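Local structure of probable aminotransferase (Pseudomonas aeruginosa, 5YKR) at residues Trp41-Gly44 / Met50-Trp53; Asn165-Val170 / Ile257-His262; Thr225-Thr230 / Ala269-Ala274. The protein belongs to the class-III aminotransferases, a family of pyridoxal-phosphate-dependent enzymes, and forms an assembly of two identical chains. All coordinates share one frame; numbering follows the deposited sequence.

In the fold
Contacts 2 and 3 sit close together in the body of the chain, with centres 11 Å apart: contact 2 uses the end of strand 255-259, contact 3 the chain after the adjacent strand 220-225 and helix 270-275, the next helix along. Glu260, next to Asp259, joins them: its OE1 lies 2.8 Å from Tyr271 N and its OE2 2.7 Å from Ser272 N, both probable hydrogen bonds. Lys286, which carries the pyridoxal phosphate as a Schiff base, comes just after strand 281-284, the neighbour of strand 255-259. Contact 1 is separate, its centre 24 Å from that of contact 2 and 31 Å from that of contact 3, and it lies against the second subunit.

Contact 1 (Trp41-Gly44 / Met50-Trp53); sequences WLYG and MQQW
Tyr43 and Gln51 carry this contact by themselves, with a close side where the Gln51 amide meets the Tyr43 carbonyl and ring, and a thin rim around it. The Gln51 side chain runs past the carbonyl oxygen, with Gln51 CD 3.5 Å and Gln51 NE2 3.3 Å from Tyr43 O. The geometry is too poor for a hydrogen bond, so this is packing of polar groups. Also on the close side, Gln51 OE1 stands obliquely 3.5 Å from Tyr43 CD1. At the rim, Gln51 CB is 4.0 Å from Tyr43 O, and Gln51 CD 4.1 Å from Tyr43 CD1. The amide is turned nearly perpendicular to the ring, with the planes 88° apart, which allows its oxygen to approach the ring carbon while its nitrogen stays by the carbonyl. Segment 41-44 is a type I beta turn, closed by Gly44 N to Trp41 O at 3.0 Å, and residues 50-52 are the end of a 3-10 segment; both belong to the long connection between helix 28-37 and strand 61-65. The Gln51 chain is extended beyond CG (chi2 180°), and this carries the amide across to the turn. Its polar atoms bond elsewhere: NE2 to Tyr34 OH, with Phe314 of the second subunit as the strongest polar partner of the side chain. Beyond this pair the segments do not touch, and there is no solvent side, because the second subunit closes over the turn. Tyr43 OH bonds the Leu311 carbonyl there, and Trp41 NE1 that of Ser117.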
loop_
_atom_site.group_PDB
_atom_site.type_symbol
_atom_site.label_atom_id
_atom_site.label_comp_id
_atom_site.label_asym_id
_atom_site.label_seq_id
_atom_site.Cartn_x
_atom_site.Cartn_y
_atom_site.Cartn_z
ATOM N N TRP A 41 12.258 -6.689 15.606
ATOM C CA TRP A 41 11.890 -5.653 14.646
ATOM C C TRP A 41 13.148 -4.860 14.342
ATOM O O TRP A 41 13.870 -4.424 15.264
ATOM C CB TRP A 41 10.819 -4.698 15.159
ATOM C CG TRP A 41 9.490 -5.409 15.478
ATOM C CD1 TRP A 41 9.021 -5.730 16.698
ATOM C CD2 TRP A 41 8.530 -5.932 14.547
ATOM N NE1 TRP A 41 7.806 -6.358 16.624
ATOM C CE2 TRP A 41 7.489 -6.503 15.288
ATOM C CE3 TRP A 41 8.450 -5.939 13.159
ATOM C CZ2 TRP A 41 6.382 -7.125 14.669
ATOM C CZ3 TRP A 41 7.365 -6.544 12.535
ATOM C CH2 TRP A 41 6.350 -7.134 13.302
ATOM N N LEU A 42 13.401 -4.635 13.044
ATOM C CA LEU A 42 14.675 -4.022 12.652
ATOM C C LEU A 42 14.912 -2.680 13.369
ATOM O O LEU A 42 16.034 -2.412 13.812
ATOM C CB LEU A 42 14.704 -3.854 11.131
ATOM C CG LEU A 42 16.002 -3.359 10.524
ATOM C CD1 LEU A 42 17.172 -4.355 10.797
ATOM C CD2 LEU A 42 15.808 -3.090 9.033
ATOM N N TYR A 43 13.856 -1.886 13.517
ATOM C CA TYR A 43 13.926 -0.572 14.185
ATOM C C TYR A 43 13.077 -0.538 15.485
ATOM O O TYR A 43 12.633 0.524 15.910
ATOM C CB TYR A 43 13.578 0.551 13.182
ATOM C CG TYR A 43 14.719 0.785 12.228
ATOM C CD1 TYR A 43 15.873 1.485 12.625
ATOM C CD2 TYR A 43 14.723 0.209 10.968
ATOM C CE1 TYR A 43 16.941 1.640 11.764
ATOM C CE2 TYR A 43 15.808 0.368 10.109
ATOM C CZ TYR A 43 16.902 1.080 10.505
ATOM O OH TYR A 43 17.967 1.204 9.660
ATOM N N GLY A 44 12.887 -1.691 16.142
ATOM C CA GLY A 44 12.270 -1.762 17.460
ATOM C C GLY A 44 10.769 -1.582 17.539
ATOM O O GLY A 44 10.217 -1.483 18.618
ATOM N N MET A 50 8.187 4.805 13.929
ATOM C CA MET A 50 7.706 4.794 15.321
ATOM C C MET A 50 8.853 5.032 16.319
ATOM O O MET A 50 8.637 5.413 17.459
ATOM C CB MET A 50 6.992 3.474 15.611
ATOM C CG MET A 50 5.707 3.318 14.854
ATOM S SD MET A 50 5.009 1.677 15.047
ATOM C CE MET A 50 3.480 1.834 14.183
ATOM N N GLN A 51 10.088 4.816 15.871
ATOM C CA GLN A 51 11.269 5.121 16.684
ATOM C C GLN A 51 11.473 6.647 16.901
ATOM O O GLN A 51 12.274 7.068 17.723
ATOM C CB GLN A 51 12.502 4.476 16.024
ATOM C CG GLN A 51 13.561 3.991 16.914
ATOM C CD GLN A 51 14.706 3.382 16.105
ATOM O OE1 GLN A 51 15.114 3.902 15.053
ATOM N NE2 GLN A 51 15.263 2.313 16.645
ATOM N N GLN A 52 10.718 7.464 16.168
ATOM C CA GLN A 52 10.940 8.886 16.109
ATOM C C GLN A 52 10.026 9.688 17.019
ATOM O O GLN A 52 10.113 10.924 17.020
ATOM C CB GLN A 52 10.844 9.426 14.645
ATOM C CG GLN A 52 11.829 8.678 13.774
ATOM C CD GLN A 52 11.891 9.130 12.354
ATOM O OE1 GLN A 52 11.549 10.245 12.035
ATOM N NE2 GLN A 52 12.371 8.217 11.480
ATOM N N TRP A 53 9.190 9.020 17.810
ATOM C CA TRP A 53 8.583 9.696 18.947
ATOM C C TRP A 53 9.703 10.190 19.876
ATOM O O TRP A 53 10.753 9.622 19.954
ATOM C CB TRP A 53 7.620 8.765 19.650
ATOM C CG TRP A 53 6.328 8.492 18.908
ATOM C CD1 TRP A 53 6.111 7.494 17.990
ATOM C CD2 TRP A 53 5.079 9.148 19.062
ATOM N NE1 TRP A 53 4.828 7.538 17.524
ATOM C CE2 TRP A 53 4.163 8.525 18.183
ATOM C CE3 TRP A 53 4.619 10.202 19.879
ATOM C CZ2 TRP A 53 2.836 8.904 18.113
ATOM C CZ3 TRP A 53 3.294 10.594 19.773
ATOM C CH2 TRP A 53 2.427 9.938 18.915
#

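Contact 2 (Asn165-Val170 / Ile257-His262)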
loop_
_atom_site.group_PDB
_atom_site.type_symbol
_atom_site.label_atom_id
_atom_site.label_comp_id
_atom_site.label_asym_id
_atom_site.label_seq_id
_atom_site.Cartn_x
_atom_site.Cartn_y
_atom_site.Cartn_z
ATOM N N ASN A 165 7.872 19.423 -0.511
ATOM C CA ASN A 165 6.655 18.642 -0.584
ATOM C C ASN A 165 6.725 17.403 0.317
ATOM O O ASN A 165 7.813 16.946 0.710
ATOM C CB ASN A 165 6.424 18.141 -2.021
ATOM C CG ASN A 165 7.399 17.052 -2.454
ATOM O OD1 ASN A 165 7.253 15.919 -2.037
ATOM N ND2 ASN A 165 8.411 17.405 -3.274
ATOM N N TYR A 166 5.561 16.802 0.554
ATOM C CA TYR A 166 5.545 15.344 0.855
ATOM C C TYR A 166 4.308 14.755 0.236
ATOM O O TYR A 166 3.200 15.250 0.455
ATOM C CB TYR A 166 5.601 14.988 2.353
ATOM C CG TYR A 166 5.775 13.491 2.605
ATOM C CD1 TYR A 166 6.953 12.882 2.243
ATOM C CD2 TYR A 166 4.784 12.701 3.172
ATOM C CE1 TYR A 166 7.172 11.537 2.422
ATOM C CE2 TYR A 166 5.006 11.318 3.375
ATOM C CZ TYR A 166 6.223 10.765 2.991
ATOM O OH TYR A 166 6.496 9.401 3.166
ATOM N N HIS A 167 4.502 13.656 -0.515
ATOM C CA HIS A 167 3.427 12.904 -1.192
ATOM C C HIS A 167 3.508 11.396 -0.930
ATOM O O HIS A 167 2.827 10.630 -1.646
ATOM C CB HIS A 167 3.448 13.212 -2.672
ATOM C CG HIS A 167 3.189 14.640 -2.940
ATOM N ND1 HIS A 167 1.951 15.220 -2.760
ATOM C CD2 HIS A 167 4.022 15.638 -3.330
ATOM C CE1 HIS A 167 2.039 16.535 -3.001
ATOM N NE2 HIS A 167 3.286 16.806 -3.349
ATOM N N GLY A 168 4.283 11.001 0.084
ATOM C CA GLY A 168 4.544 9.596 0.363
ATOM C C GLY A 168 5.833 9.094 -0.262
ATOM O O GLY A 168 6.685 9.893 -0.674
ATOM N N SER A 169 5.923 7.772 -0.397
ATOM C CA SER A 169 7.140 7.138 -0.936
ATOM C C SER A 169 7.073 7.107 -2.448
ATOM O O SER A 169 7.155 6.044 -3.091
ATOM C CB SER A 169 7.399 5.793 -0.272
ATOM O OG SER A 169 6.307 4.894 -0.395
ATOM N N VAL A 170 6.963 8.307 -3.009
ATOM C CA VAL A 170 6.887 8.555 -4.465
ATOM C C VAL A 170 8.309 9.007 -4.826
ATOM O O VAL A 170 8.699 10.155 -4.528
ATOM C CB VAL A 170 5.857 9.638 -4.833
ATOM C CG1 VAL A 170 5.869 9.911 -6.322
ATOM C CG2 VAL A 170 4.460 9.247 -4.360
ATOM N N ILE A 257 -2.812 17.676 -10.306
ATOM C CA ILE A 257 -3.159 16.670 -9.301
ATOM C C ILE A 257 -3.108 17.333 -7.935
ATOM O O ILE A 257 -2.041 17.812 -7.502
ATOM C CB ILE A 257 -2.165 15.487 -9.296
ATOM C CG1 ILE A 257 -1.945 14.914 -10.702
ATOM C CG2 ILE A 257 -2.638 14.426 -8.283
ATOM C CD1 ILE A 257 -0.711 14.054 -10.772
ATOM N N ILE A 258 -4.266 17.318 -7.247
ATOM C CA ILE A 258 -4.400 17.957 -5.935
ATOM C C ILE A 258 -4.500 16.840 -4.890
ATOM O O ILE A 258 -5.419 16.020 -4.905
ATOM C CB ILE A 258 -5.613 18.890 -5.882
ATOM C CG1 ILE A 258 -5.476 20.011 -6.940
ATOM C CG2 ILE A 258 -5.788 19.443 -4.497
ATOM C CD1 ILE A 258 -4.339 20.927 -6.747
ATOM N N ASP A 259 -3.504 16.798 -4.006
ATOM C CA ASP A 259 -3.357 15.799 -2.950
ATOM C C ASP A 259 -3.862 16.390 -1.632
ATOM O O ASP A 259 -3.234 17.268 -1.042
ATOM C CB ASP A 259 -1.878 15.384 -2.823
ATOM C CG ASP A 259 -1.638 14.303 -1.802
ATOM O OD1 ASP A 259 -2.547 13.916 -1.039
ATOM O OD2 ASP A 259 -0.427 13.844 -1.757
ATOM N N GLU A 260 -5.020 15.863 -1.183
ATOM C CA GLU A 260 -5.755 16.370 -0.037
ATOM C C GLU A 260 -5.634 15.474 1.177
ATOM O O GLU A 260 -6.416 15.560 2.137
ATOM C CB GLU A 260 -7.227 16.591 -0.383
ATOM C CG GLU A 260 -7.364 17.714 -1.422
ATOM C CD GLU A 260 -8.184 18.899 -0.905
ATOM O OE1 GLU A 260 -8.142 19.223 0.321
ATOM O OE2 GLU A 260 -8.847 19.575 -1.742
ATOM N N THR A 261 -4.620 14.608 1.159
ATOM C CA THR A 261 -4.456 13.648 2.271
ATOM C C THR A 261 -4.427 14.314 3.667
ATOM O O THR A 261 -4.877 13.727 4.650
ATOM C CB THR A 261 -3.259 12.742 1.972
ATOM O OG1 THR A 261 -3.526 11.991 0.777
ATOM C CG2 THR A 261 -2.969 11.784 3.099
ATOM N N HIS A 262 -3.820 15.506 3.755
ATOM C CA HIS A 262 -3.906 16.360 4.945
ATOM C C HIS A 262 -4.926 17.465 4.848
ATOM O O HIS A 262 -5.587 17.771 5.858
ATOM C CB HIS A 262 -2.567 16.940 5.338
ATOM C CG HIS A 262 -1.631 15.983 5.980
ATOM N ND1 HIS A 262 -0.279 16.255 6.110
ATOM C CD2 HIS A 262 -1.851 14.832 6.662
ATOM C CE1 HIS A 262 0.298 15.271 6.783
ATOM N NE2 HIS A 262 -0.626 14.388 7.130
#
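His167 and Asp259 mark the closest approach of the two backbones, with their CA atoms 7.6 Å apart, where the irregular segment 165-170 passes the last residue of strand 255-259. No backbone hydrogen bond joins the segments, and the span is bridged by these two side chains. His167 ND1 donates to Asp259 OD2 at 2.9 Å in an almost straight bond (173° at the hydrogen). The carboxylate oxygen lies close to the imidazole plane and is met on its anti side, slightly out of the carboxylate plane, with the two planes 35° apart. Asp259 CG stands anti to the backbone N (chi1 -177°), which sends the carboxylate across toward the histidine. Its other oxygen is held by the chain just after the strand: OD1 accepts from Thr261 N at 3.1 Å, forming an Asx turn, and from Thr261 OG1 at 2.8 Å on the syn lone pair. With Asn143 ND2 as a further donor to OD2, each oxygen has two donors and the rotation of the carboxylate is fixed. Asn143 ND2 also bonds His167 O, so one amide ties both partners. Beside the histidine, Gly168 N sits 3.3 Å above the centre of the Tyr166 ring. In relatives of this fold-type I family, an aspartate at such a strand end faces the pyridine nitrogen of the cofactor, and the placing of Asp259 is consistent with that role, with His167 as a second-shell residue that helps to orient it. Strand 255-259 runs parallel between strands 220-225 and 281-284, while helix 139-154 packs against Ile257 and Val170 and supplies Asn143.

Contact 3 (Thr225-Thr230 / Ala269-Ala274)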
loop_
_atom_site.group_PDB
_atom_site.type_symbol
_atom_site.label_atom_id
_atom_site.label_comp_id
_atom_site.label_asym_id
_atom_site.label_seq_id
_atom_site.Cartn_x
_atom_site.Cartn_y
_atom_site.Cartn_z
ATOM N N THR A 225 0.640 18.412 -6.257
ATOM C CA THR A 225 0.774 19.350 -5.135
ATOM C C THR A 225 -0.341 19.183 -4.110
ATOM O O THR A 225 -1.488 18.876 -4.474
ATOM C CB THR A 225 0.803 20.806 -5.616
ATOM O OG1 THR A 225 1.154 21.699 -4.531
ATOM C CG2 THR A 225 -0.509 21.246 -6.273
ATOM N N GLU A 226 -0.029 19.451 -2.846
ATOM C CA GLU A 226 -1.078 19.801 -1.887
ATOM C C GLU A 226 -1.607 21.182 -2.279
ATOM O O GLU A 226 -0.868 22.018 -2.812
ATOM C CB GLU A 226 -0.552 19.852 -0.472
ATOM C CG GLU A 226 -0.080 18.518 0.088
ATOM C CD GLU A 226 0.263 18.700 1.550
ATOM O OE1 GLU A 226 1.432 19.136 1.851
ATOM O OE2 GLU A 226 -0.615 18.471 2.413
ATOM N N PRO A 227 -2.874 21.474 -1.971
ATOM C CA PRO A 227 -3.370 22.839 -2.231
ATOM C C PRO A 227 -2.898 23.885 -1.227
ATOM O O PRO A 227 -3.036 25.091 -1.455
ATOM C CB PRO A 227 -4.892 22.642 -2.203
ATOM C CG PRO A 227 -5.106 21.518 -1.235
ATOM C CD PRO A 227 -3.924 20.601 -1.387
ATOM N N PHE A 228 -2.359 23.389 -0.117
ATOM C CA PHE A 228 -1.862 24.191 1.005
ATOM C C PHE A 228 -0.821 23.258 1.607
ATOM O O PHE A 228 -1.169 22.114 1.928
ATOM C CB PHE A 228 -3.084 24.482 1.894
ATOM C CG PHE A 228 -2.857 25.415 3.043
ATOM C CD1 PHE A 228 -2.024 25.112 4.095
ATOM C CD2 PHE A 228 -3.626 26.571 3.114
ATOM C CE1 PHE A 228 -1.879 25.995 5.151
ATOM C CE2 PHE A 228 -3.489 27.469 4.143
ATOM C CZ PHE A 228 -2.621 27.163 5.165
ATOM N N MET A 229 0.464 23.648 1.612
ATOM C CA MET A 229 1.476 22.669 2.009
ATOM C C MET A 229 1.383 22.417 3.512
ATOM O O MET A 229 1.187 23.359 4.295
ATOM C CB MET A 229 2.890 23.106 1.614
ATOM C CG MET A 229 3.007 23.465 0.164
ATOM S SD MET A 229 4.697 23.921 -0.363
ATOM C CE MET A 229 5.576 22.358 -0.213
ATOM N N THR A 230 1.543 21.174 3.923
ATOM C CA THR A 230 1.408 20.783 5.328
ATOM C C THR A 230 2.535 19.954 5.860
ATOM O O THR A 230 2.521 19.575 7.025
ATOM C CB THR A 230 0.104 19.996 5.577
ATOM O OG1 THR A 230 0.172 18.738 4.906
ATOM C CG2 THR A 230 -1.119 20.801 5.116
ATOM N N ALA A 269 -15.421 18.441 1.825
ATOM C CA ALA A 269 -15.063 18.366 0.418
ATOM C C ALA A 269 -13.632 18.836 0.207
ATOM O O ALA A 269 -13.245 19.166 -0.917
ATOM C CB ALA A 269 -16.050 19.171 -0.415
ATOM N N GLY A 270 -12.845 18.865 1.278
ATOM C CA GLY A 270 -11.471 19.294 1.180
ATOM C C GLY A 270 -11.303 20.806 0.938
ATOM O O GLY A 270 -12.253 21.586 0.894
ATOM N N TYR A 271 -10.048 21.197 0.837
ATOM C CA TYR A 271 -9.699 22.553 0.445
ATOM C C TYR A 271 -10.318 22.885 -0.911
ATOM O O TYR A 271 -10.833 23.999 -1.130
ATOM C CB TYR A 271 -8.159 22.724 0.411
ATOM C CG TYR A 271 -7.692 24.137 0.136
ATOM C CD1 TYR A 271 -7.671 24.655 -1.143
ATOM C CD2 TYR A 271 -7.337 24.986 1.193
ATOM C CE1 TYR A 271 -7.238 25.960 -1.387
ATOM C CE2 TYR A 271 -6.923 26.299 0.954
ATOM C CZ TYR A 271 -6.904 26.781 -0.354
ATOM O OH TYR A 271 -6.535 28.065 -0.684
ATOM N N SER A 272 -10.262 21.904 -1.833
ATOM C CA SER A 272 -10.755 22.111 -3.197
ATOM C C SER A 272 -12.217 22.492 -3.194
ATOM O O SER A 272 -12.628 23.403 -3.896
ATOM C CB SER A 272 -10.530 20.877 -4.060
ATOM O OG SER A 272 -9.143 20.598 -4.277
ATOM N N GLY A 273 -13.022 21.799 -2.391
ATOM C CA GLY A 273 -14.446 22.134 -2.300
ATOM C C GLY A 273 -14.700 23.462 -1.593
ATOM O O GLY A 273 -15.580 24.215 -2.027
ATOM N N ALA A 274 -13.907 23.766 -0.576
ATOM C CA ALA A 274 -14.106 24.984 0.206
ATOM C C ALA A 274 -13.706 26.251 -0.586
ATOM O O ALA A 274 -14.280 27.296 -0.324
ATOM C CB ALA A 274 -13.320 24.906 1.489
#
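Pro227 and Tyr271 bring the backbones nearest, CA to CA 6.9 Å, where the irregular chain leaving strand 220-225 faces the first turn of helix 270-275. The contact is apolar, without a hydrogen bond across it. The proline ring lies alongside the base of the tyrosine: Pro227 CB is 3.6 Å from Tyr271 CD1, and Pro227 CG is 3.7 Å from Tyr271 CB. Above one face of the phenol, offset toward its rim, stands the Pro227 carbonyl oxygen, which is hydrogen-bonded to His242 NE2. Phe228 approaches farther along the ring, on the same side of its plane as Pro227, with its CD2 obliquely 4.0 Å from Tyr271 CE2, and the two aromatic side chains cross at about a right angle. Tyr271 CG is anti to the helix backbone N (chi1 -175°), which directs the ring out from the helix to these two residues. Segment 225-230 is braced within itself by Glu226, whose OE1 takes Thr230 N at 2.9 Å from above the carboxylate plane and whose OE2 takes Thr230 OG1 at 2.6 Å on the syn lone pair. Thr230 OG1 also bonds His262 ND1. Pro237 touches both Phe228 and Tyr271, and His275 stacks on the Tyr271 ring. The contact joins helix 270-275 to the loop that leaves strand 220-225, with Ile258 of strand 255-259 touching both Pro227 and Ser272, and Thr380 and Ile382 of strand 378-382 against Phe228.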